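Local atomic coordinates of CELL division inhibitor (Pyrococcus furiosus, PDB entry 1G3Q), a protein that probably binds and hydrolyses ATP as the MinD-type, P-loop ATPase of the cell division apparatus, and is captured here with ADP and magnesium. Residues Pro55-Thr58 against Leu59-Leu63; Ala121-Leu125 against Asp126-Ala130; Ala202-Glu205 against Gly206-Glu209. All coordinates share one frame; numbering follows the deposited sequence.

Contact 1 (Pro55-Thr58 against Leu59-Leu63)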
loop_
_atom_site.group_PDB
_atom_site.type_symbol
_atom_site.label_atom_id
_atom_site.label_comp_id
_atom_site.label_asym_id
_atom_site.label_seq_id
_atom_site.Cartn_x
_atom_site.Cartn_y
_atom_site.Cartn_z
ATOM N N PRO A 55 -13.770 -13.421 1.883
ATOM C CA PRO A 55 -13.008 -14.344 1.032
ATOM C C PRO A 55 -12.601 -15.673 1.670
ATOM O O PRO A 55 -11.998 -15.699 2.737
ATOM C CB PRO A 55 -11.801 -13.507 0.620
ATOM C CG PRO A 55 -11.550 -12.686 1.848
ATOM C CD PRO A 55 -12.954 -12.242 2.236
ATOM N N ASP A 56 -12.926 -16.777 1.003
ATOM C CA ASP A 56 -12.566 -18.099 1.509
ATOM C C ASP A 56 -11.130 -18.469 1.154
ATOM O O ASP A 56 -10.506 -19.286 1.834
ATOM C CB ASP A 56 -13.484 -19.176 0.934
ATOM C CG ASP A 56 -14.911 -19.050 1.410
ATOM O OD1 ASP A 56 -15.168 -18.284 2.361
ATOM O OD2 ASP A 56 -15.776 -19.737 0.833
ATOM N N VAL A 57 -10.616 -17.882 0.077
ATOM C CA VAL A 57 -9.261 -18.172 -0.379
ATOM C C VAL A 57 -8.435 -16.897 -0.316
ATOM O O VAL A 57 -8.852 -15.856 -0.820
ATOM C CB VAL A 57 -9.262 -18.701 -1.829
ATOM C CG1 VAL A 57 -7.861 -19.148 -2.215
ATOM C CG2 VAL A 57 -10.250 -19.855 -1.962
ATOM N N THR A 58 -7.258 -16.986 0.297
ATOM C CA THR A 58 -6.402 -15.820 0.456
ATOM C C THR A 58 -4.973 -16.047 -0.010
ATOM O O THR A 58 -4.587 -17.153 -0.387
ATOM C CB THR A 58 -6.323 -15.400 1.937
ATOM O OG1 THR A 58 -5.778 -16.485 2.697
ATOM C CG2 THR A 58 -7.707 -15.055 2.484
ATOM N N LEU A 59 -4.189 -14.979 0.036
ATOM C CA LEU A 59 -2.786 -15.042 -0.341
ATOM C C LEU A 59 -2.091 -16.062 0.565
ATOM O O LEU A 59 -1.166 -16.755 0.146
ATOM C CB LEU A 59 -2.145 -13.659 -0.177
ATOM C CG LEU A 59 -0.632 -13.518 -0.385
ATOM C CD1 LEU A 59 -0.238 -14.056 -1.750
ATOM C CD2 LEU A 59 -0.244 -12.054 -0.250
ATOM N N HIS A 60 -2.555 -16.163 1.810
ATOM C CA HIS A 60 -1.963 -17.102 2.759
ATOM C C HIS A 60 -2.104 -18.543 2.274
ATOM O O HIS A 60 -1.196 -19.360 2.454
ATOM C CB HIS A 60 -2.604 -16.942 4.143
ATOM C CG HIS A 60 -2.282 -15.638 4.806
ATOM N ND1 HIS A 60 -2.769 -14.431 4.353
ATOM C CD2 HIS A 60 -1.511 -15.353 5.881
ATOM C CE1 HIS A 60 -2.314 -13.459 5.123
ATOM N NE2 HIS A 60 -1.549 -13.991 6.058
ATOM N N ASP A 61 -3.244 -18.849 1.661
ATOM C CA ASP A 61 -3.490 -20.184 1.126
ATOM C C ASP A 61 -2.508 -20.442 -0.009
ATOM O O ASP A 61 -1.943 -21.531 -0.130
ATOM C CB ASP A 61 -4.922 -20.295 0.597
ATOM C CG ASP A 61 -5.952 -20.304 1.704
ATOM O OD1 ASP A 61 -5.928 -21.242 2.526
ATOM O OD2 ASP A 61 -6.788 -19.377 1.752
ATOM N N VAL A 62 -2.312 -19.424 -0.839
ATOM C CA VAL A 62 -1.399 -19.514 -1.972
ATOM C C VAL A 62 0.031 -19.734 -1.482
ATOM O O VAL A 62 0.737 -20.621 -1.974
ATOM C CB VAL A 62 -1.448 -18.215 -2.821
ATOM C CG1 VAL A 62 -0.516 -18.333 -4.018
ATOM C CG2 VAL A 62 -2.883 -17.946 -3.285
ATOM N N LEU A 63 0.447 -18.935 -0.502
ATOM C CA LEU A 63 1.795 -19.024 0.054
ATOM C C LEU A 63 2.045 -20.324 0.808
ATOM O O LEU A 63 3.193 -20.674 1.089
ATOM C CB LEU A 63 2.069 -17.830 0.975
ATOM C CG LEU A 63 1.972 -16.441 0.330
ATOM C CD1 LEU A 63 2.197 -15.372 1.390
ATOM C CD2 LEU A 63 2.997 -16.306 -0.791
HETATM O O HOH W 1 -7.901 -18.012 3.815
#

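Contact 2 (Ala121-Leu125 against Asp126-Ala130)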
loop_
_atom_site.group_PDB
_atom_site.type_symbol
_atom_site.label_atom_id
_atom_site.label_comp_id
_atom_site.label_asym_id
_atom_site.label_seq_id
_atom_site.Cartn_x
_atom_site.Cartn_y
_atom_site.Cartn_z
ATOM N N ALA A 121 5.529 -2.978 8.021
ATOM C CA ALA A 121 6.671 -2.083 8.151
ATOM C C ALA A 121 7.924 -2.813 8.621
ATOM O O ALA A 121 7.862 -3.955 9.070
ATOM C CB ALA A 121 6.336 -0.964 9.120
ATOM N N GLY A 122 9.067 -2.147 8.496
ATOM C CA GLY A 122 10.307 -2.736 8.965
ATOM C C GLY A 122 11.189 -3.436 7.956
ATOM O O GLY A 122 11.005 -3.323 6.742
ATOM N N LEU A 123 12.156 -4.183 8.483
ATOM C CA LEU A 123 13.113 -4.896 7.658
ATOM C C LEU A 123 13.217 -6.381 7.987
ATOM O O LEU A 123 14.145 -7.051 7.535
ATOM C CB LEU A 123 14.488 -4.238 7.799
ATOM C CG LEU A 123 14.557 -2.764 7.387
ATOM C CD1 LEU A 123 15.858 -2.159 7.882
ATOM C CD2 LEU A 123 14.439 -2.640 5.870
ATOM N N GLN A 124 12.277 -6.902 8.773
ATOM C CA GLN A 124 12.312 -8.320 9.107
ATOM C C GLN A 124 11.841 -9.143 7.904
ATOM O O GLN A 124 11.490 -8.578 6.866
ATOM C CB GLN A 124 11.460 -8.606 10.348
ATOM C CG GLN A 124 12.016 -7.959 11.619
ATOM C CD GLN A 124 13.509 -8.222 11.811
ATOM O OE1 GLN A 124 13.954 -9.369 11.834
ATOM N NE2 GLN A 124 14.284 -7.153 11.953
ATOM N N LEU A 125 11.833 -10.465 8.044
ATOM C CA LEU A 125 11.466 -11.356 6.942
ATOM C C LEU A 125 10.184 -11.041 6.176
ATOM O O LEU A 125 10.222 -10.846 4.959
ATOM C CB LEU A 125 11.417 -12.811 7.428
ATOM C CG LEU A 125 11.195 -13.863 6.335
ATOM C CD1 LEU A 125 12.287 -13.752 5.273
ATOM C CD2 LEU A 125 11.182 -15.251 6.955
ATOM N N ASP A 126 9.048 -11.011 6.868
ATOM C CA ASP A 126 7.782 -10.725 6.199
ATOM C C ASP A 126 7.835 -9.395 5.453
ATOM O O ASP A 126 7.410 -9.307 4.301
ATOM C CB ASP A 126 6.630 -10.703 7.212
ATOM C CG ASP A 126 6.239 -12.091 7.682
ATOM O OD1 ASP A 126 6.941 -13.066 7.333
ATOM O OD2 ASP A 126 5.225 -12.209 8.405
ATOM N N ALA A 127 8.362 -8.366 6.110
ATOM C CA ALA A 127 8.460 -7.041 5.505
ATOM C C ALA A 127 9.310 -7.061 4.239
ATOM O O ALA A 127 8.906 -6.533 3.202
ATOM C CB ALA A 127 9.043 -6.048 6.508
ATOM N N MET A 128 10.487 -7.672 4.326
ATOM C CA MET A 128 11.388 -7.746 3.181
ATOM C C MET A 128 10.795 -8.552 2.031
ATOM O O MET A 128 10.902 -8.155 0.870
ATOM C CB MET A 128 12.727 -8.360 3.596
ATOM C CG MET A 128 13.564 -7.491 4.520
ATOM S SD MET A 128 14.021 -5.898 3.795
ATOM C CE MET A 128 14.864 -6.419 2.319
ATOM N N SER A 129 10.174 -9.682 2.354
ATOM C CA SER A 129 9.571 -10.541 1.337
ATOM C C SER A 129 8.493 -9.805 0.546
ATOM O O SER A 129 8.370 -9.978 -0.664
ATOM C CB SER A 129 8.958 -11.782 1.988
ATOM O OG SER A 129 9.940 -12.520 2.690
ATOM N N ALA A 130 7.714 -8.987 1.241
ATOM C CA ALA A 130 6.644 -8.236 0.602
ATOM C C ALA A 130 7.215 -7.097 -0.234
ATOM O O ALA A 130 6.928 -6.991 -1.427
ATOM C CB ALA A 130 5.683 -7.686 1.663
#

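Contact 3 (Ala202-Glu205 against Gly206-Glu209). With ADP (adenosine-5'-diphosphate), chain C.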
loop_
_atom_site.group_PDB
_atom_site.type_symbol
_atom_site.label_atom_id
_atom_site.label_comp_id
_atom_site.label_asym_id
_atom_site.label_seq_id
_atom_site.Cartn_x
_atom_site.Cartn_y
_atom_site.Cartn_z
ATOM N N ALA A 202 -12.141 12.177 7.838
ATOM C CA ALA A 202 -12.816 11.516 6.717
ATOM C C ALA A 202 -12.103 10.233 6.299
ATOM O O ALA A 202 -12.738 9.258 5.880
ATOM C CB ALA A 202 -12.911 12.463 5.531
ATOM N N ILE A 203 -10.778 10.238 6.403
ATOM C CA ILE A 203 -9.990 9.069 6.037
ATOM C C ILE A 203 -10.270 7.929 7.020
ATOM O O ILE A 203 -10.474 6.783 6.616
ATOM C CB ILE A 203 -8.478 9.417 6.013
ATOM C CG1 ILE A 203 -8.177 10.289 4.787
ATOM C CG2 ILE A 203 -7.645 8.147 5.988
ATOM C CD1 ILE A 203 -6.726 10.784 4.691
ATOM N N ARG A 204 -10.286 8.256 8.309
ATOM C CA ARG A 204 -10.566 7.267 9.350
ATOM C C ARG A 204 -11.988 6.742 9.161
ATOM O O ARG A 204 -12.252 5.549 9.322
ATOM C CB ARG A 204 -10.420 7.911 10.738
ATOM C CG ARG A 204 -10.920 7.062 11.911
ATOM C CD ARG A 204 -10.181 5.731 12.041
ATOM N NE ARG A 204 -10.622 4.977 13.217
ATOM C CZ ARG A 204 -10.338 3.697 13.441
ATOM N NH1 ARG A 204 -10.786 3.100 14.539
ATOM N NH2 ARG A 204 -9.613 3.006 12.569
ATOM N N GLU A 205 -12.904 7.636 8.806
ATOM C CA GLU A 205 -14.287 7.234 8.598
ATOM C C GLU A 205 -14.362 6.215 7.463
ATOM O O GLU A 205 -15.079 5.217 7.562
ATOM C CB GLU A 205 -15.161 8.446 8.268
ATOM C CG GLU A 205 -16.650 8.143 8.377
ATOM C CD GLU A 205 -17.534 9.354 8.125
ATOM O OE1 GLU A 205 -17.046 10.501 8.250
ATOM O OE2 GLU A 205 -18.728 9.153 7.817
ATOM N N GLY A 206 -13.620 6.467 6.386
ATOM C CA GLY A 206 -13.617 5.545 5.263
ATOM C C GLY A 206 -13.088 4.187 5.693
ATOM O O GLY A 206 -13.636 3.144 5.328
ATOM N N THR A 207 -12.014 4.202 6.473
ATOM C CA THR A 207 -11.411 2.972 6.967
ATOM C C THR A 207 -12.453 2.105 7.675
ATOM O O THR A 207 -12.593 0.923 7.374
ATOM C CB THR A 207 -10.264 3.273 7.955
ATOM O OG1 THR A 207 -9.211 3.968 7.271
ATOM C CG2 THR A 207 -9.714 1.980 8.547
ATOM N N LEU A 208 -13.183 2.705 8.607
ATOM C CA LEU A 208 -14.196 1.987 9.370
ATOM C C LEU A 208 -15.394 1.578 8.516
ATOM O O LEU A 208 -16.030 0.556 8.770
ATOM C CB LEU A 208 -14.660 2.849 10.554
ATOM C CG LEU A 208 -13.586 3.143 11.613
ATOM C CD1 LEU A 208 -14.144 4.042 12.708
ATOM C CD2 LEU A 208 -13.095 1.829 12.210
ATOM N N GLU A 209 -15.691 2.375 7.500
ATOM C CA GLU A 209 -16.815 2.107 6.608
ATOM C C GLU A 209 -16.532 0.987 5.610
ATOM O O GLU A 209 -17.454 0.346 5.109
ATOM C CB GLU A 209 -17.166 3.382 5.836
ATOM C CG GLU A 209 -18.370 3.266 4.922
ATOM C CD GLU A 209 -19.659 3.095 5.689
ATOM O OE1 GLU A 209 -19.725 3.559 6.843
ATOM O OE2 GLU A 209 -20.611 2.515 5.135
HETATM P PB ADP C . -0.568 1.024 8.604
HETATM O O1B ADP C . -0.307 0.247 9.797
HETATM O O2B ADP C . 0.629 1.795 8.236
HETATM O O3B ADP C . -1.130 0.191 7.286
HETATM P PA ADP C . -3.113 2.255 8.486
HETATM O O1A ADP C . -3.983 1.198 8.871
HETATM O O2A ADP C . -3.165 2.564 7.081
HETATM O O3A ADP C . -1.674 2.059 8.923
HETATM O "O5'" ADP C . -3.574 3.468 9.246
HETATM C "C5'" ADP C . -3.661 3.527 10.721
HETATM C "C4'" ADP C . -4.890 4.227 11.178
HETATM O "O4'" ADP C . -4.791 5.667 10.982
HETATM C "C3'" ADP C . -6.143 3.843 10.456
HETATM O "O3'" ADP C . -7.205 3.629 11.382
HETATM C "C2'" ADP C . -6.489 4.983 9.547
HETATM O "O2'" ADP C . -7.879 5.195 9.314
HETATM C "C1'" ADP C . -5.896 6.168 10.181
HETATM N N9 ADP C . -5.272 7.124 9.225
HETATM C C8 ADP C . -4.270 6.975 8.252
HETATM N N7 ADP C . -3.968 8.050 7.583
HETATM C C5 ADP C . -4.806 9.000 8.122
HETATM C C6 ADP C . -4.991 10.384 7.843
HETATM N N6 ADP C . -4.261 10.973 6.896
HETATM N N1 ADP C . -5.946 11.087 8.582
HETATM C C2 ADP C . -6.683 10.458 9.548
HETATM N N3 ADP C . -6.571 9.147 9.876
HETATM C C4 ADP C . -5.617 8.467 9.129
#

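Contact 1 (Pro55-Thr58 against Leu59-Leu63)
Asp-61 OD2 is gripped by two donors: the backbone N of Thr-58, 2.8 Å from it along a fairly straight bond (161°), and a water at 2.7 Å. With Thr-58 at the N-cap of helix 59-63, this is a capping box, in which the N-cap side chain turns to an amide of the first helical turn and the side chain three residues on returns to the N-cap amide. The return half is the firmer one here. OD2 offers Thr-58 N its anti lone pair, directed away from OD1, and it reaches the amide because CG of Asp-61 lies beside its own backbone N (chi1 -71°). The forward half is weak: His-60 N donates to Thr-58 OG1 over 3.4 Å and at a poor angle.

OG1 of Thr-58 sits between its own backbone N and carbonyl carbon (chi1 60°), which turns it toward the start of the helix, and the water that donates to OD2 also pairs with OG1. That water thus bridges the two polar side chains of the box. The carboxylate lies at the N-terminal end of the helix, where the helix dipole would tend to favour its negative charge.

Around this polar start the helix is well packed. Leu-59 touches Leu-101 and Val-62 touches Val-104 of helix 101-106, while the ring of His-60 rests near Ala-96 and His-92 and its NE2 is hydrogen-bonded to Leu-41 O. On the loop side, Val-57 brings CG1 across the end of the carboxylate at about a right angle. The first helical bond closes the turn: Val-62 N meets Thr-58 O at 3.2 Å, with CG2 of Val-62 resting 3.5 Å from that same Thr-58 O.

Contact 2 (Ala121-Leu125 against Asp126-Ala130)
Leu-125 O takes two hydrogen bonds from Ser-129, one helical turn on. Ser-129 N donates to Leu-125 O at 2.9 Å. The hydroxyl OG of Ser-129 donates to the same Leu-125 O at 2.8 Å, but from above the carbonyl plane, 46° out of it. This second bond is the familiar return of a helical serine to the carbonyl four residues earlier; it is made possible by OG standing beside the backbone N of Ser-129 (chi1 -59°), and it gives the buried hydroxyl a partner. In the other backbone bond of the turn, Met-128 N bonds to Gln-124 O at 2.9 Å and starts the helix from its N-cap residue, Gln-124.

The apolar contact is between Met-128 and Leu-123. Met-128 folds back on the loop, bent at both chi2 and chi3, so that its SD meets CD2 of Leu-123 at 3.9 Å, the two chains crossing at a slant.

Carbon atoms also pack against carbonyl oxygens of the loop. CG of Met-128 lies against Leu-123 O. The methyl of Ala-127 points toward the loop and rests against two carbonyl oxygens, 3.4 Å from Gly-122 O and 3.5 Å from Ala-121 O. Gly-122 O is buried there without a polar partner in the model. Gly-122 itself has a positive phi (97°), a conformation readily taken up by glycine.

Strand 114-118 leads through this loop into helix 125-131, and Ala-121 touches the P-loop, close to Lys-16 of the ADP site. Leu-123 and Met-128 face Val-154 and Val-157 of helix 145-160, Ser-129 and Asp-126 lie on Pro-98, and Ala-130 rests on Cys-119 just beyond the strand.

Contact 3 (Ala202-Glu205 against Gly206-Glu209)
Thr-207 and Arg-204, neighbours across one turn of helix 201-209, hold the two ribose hydroxyls of ADP. OG1 of Thr-207 shares a hydrogen bond with O2' of ADP at 2.7 Å, in which either group could be the donor. NH2 of Arg-204 lies 2.8 Å from O3' of ADP, a weak bond because its angle is only 120°. Ile-203, on the same side of the helix, adds an apolar wall to the pocket: its CG2 and CD1 lie against the adenine, with CG2 3.7 Å from C5 of ADP and CD1 close to the exocyclic N6.

Behind these groups stands a second shell that fixes their direction. Arg-204 leaves the helix with CG anti to its amide nitrogen (chi1 170°) and then bends at chi2, and this bend brings the guanidinium across Leu-208. One face of the guanidinium takes CD2 of Leu-208, 3.4 Å above its plane and offset toward the rim, while CD1 of Leu-208 lies 3.7 Å from NE of Arg-204. OG1 of Thr-207 stands 3.2 Å from Ile-203 O, which may compete with the ribose for its proton. Ile-203 and Thr-207 both touch Thr-18 of helix 16-29, which itself bonds to the nucleotide.

Farther out, the helix is held by its own backbone bonds, Thr-207 N to Ile-203 O and Leu-208 N to Arg-204 O among them. Glu-205 runs out extended to a salt bridge with Lys-217, and at the start of the helix Asp-200 accepts from the amide of Ala-202. Ile-203, Arg-204 and Thr-207 form part of the base and ribose side of the ADP pocket in this P-loop ATPase, in which the P-loop amides of Gly-13, Gly-15 and Thr-17 also bond to the nucleotide.

Contacts 1 and 2 each span the start of a short helix, but their chemistry differs: contact 1 is a capping box with a bridging water, whereas contact 2 has no capping box across its segments; its side-chain bond, Ser-129 OG to Leu-125 O, lies within the first turn. Contact 3 lies inside one helix and directs Thr-207 and Arg-204 to the ribose. All three are partly buried, though contacts 2 and 3 each have three exposed residues against one in contact 1. Contacts 2 and 3 lie on opposite sides of the chain's centre, their centres 26 Å apart; one adjoins the P-loop, the other holds base and ribose. The His-60 side chain of contact 1 stays about 14 Å from ADP.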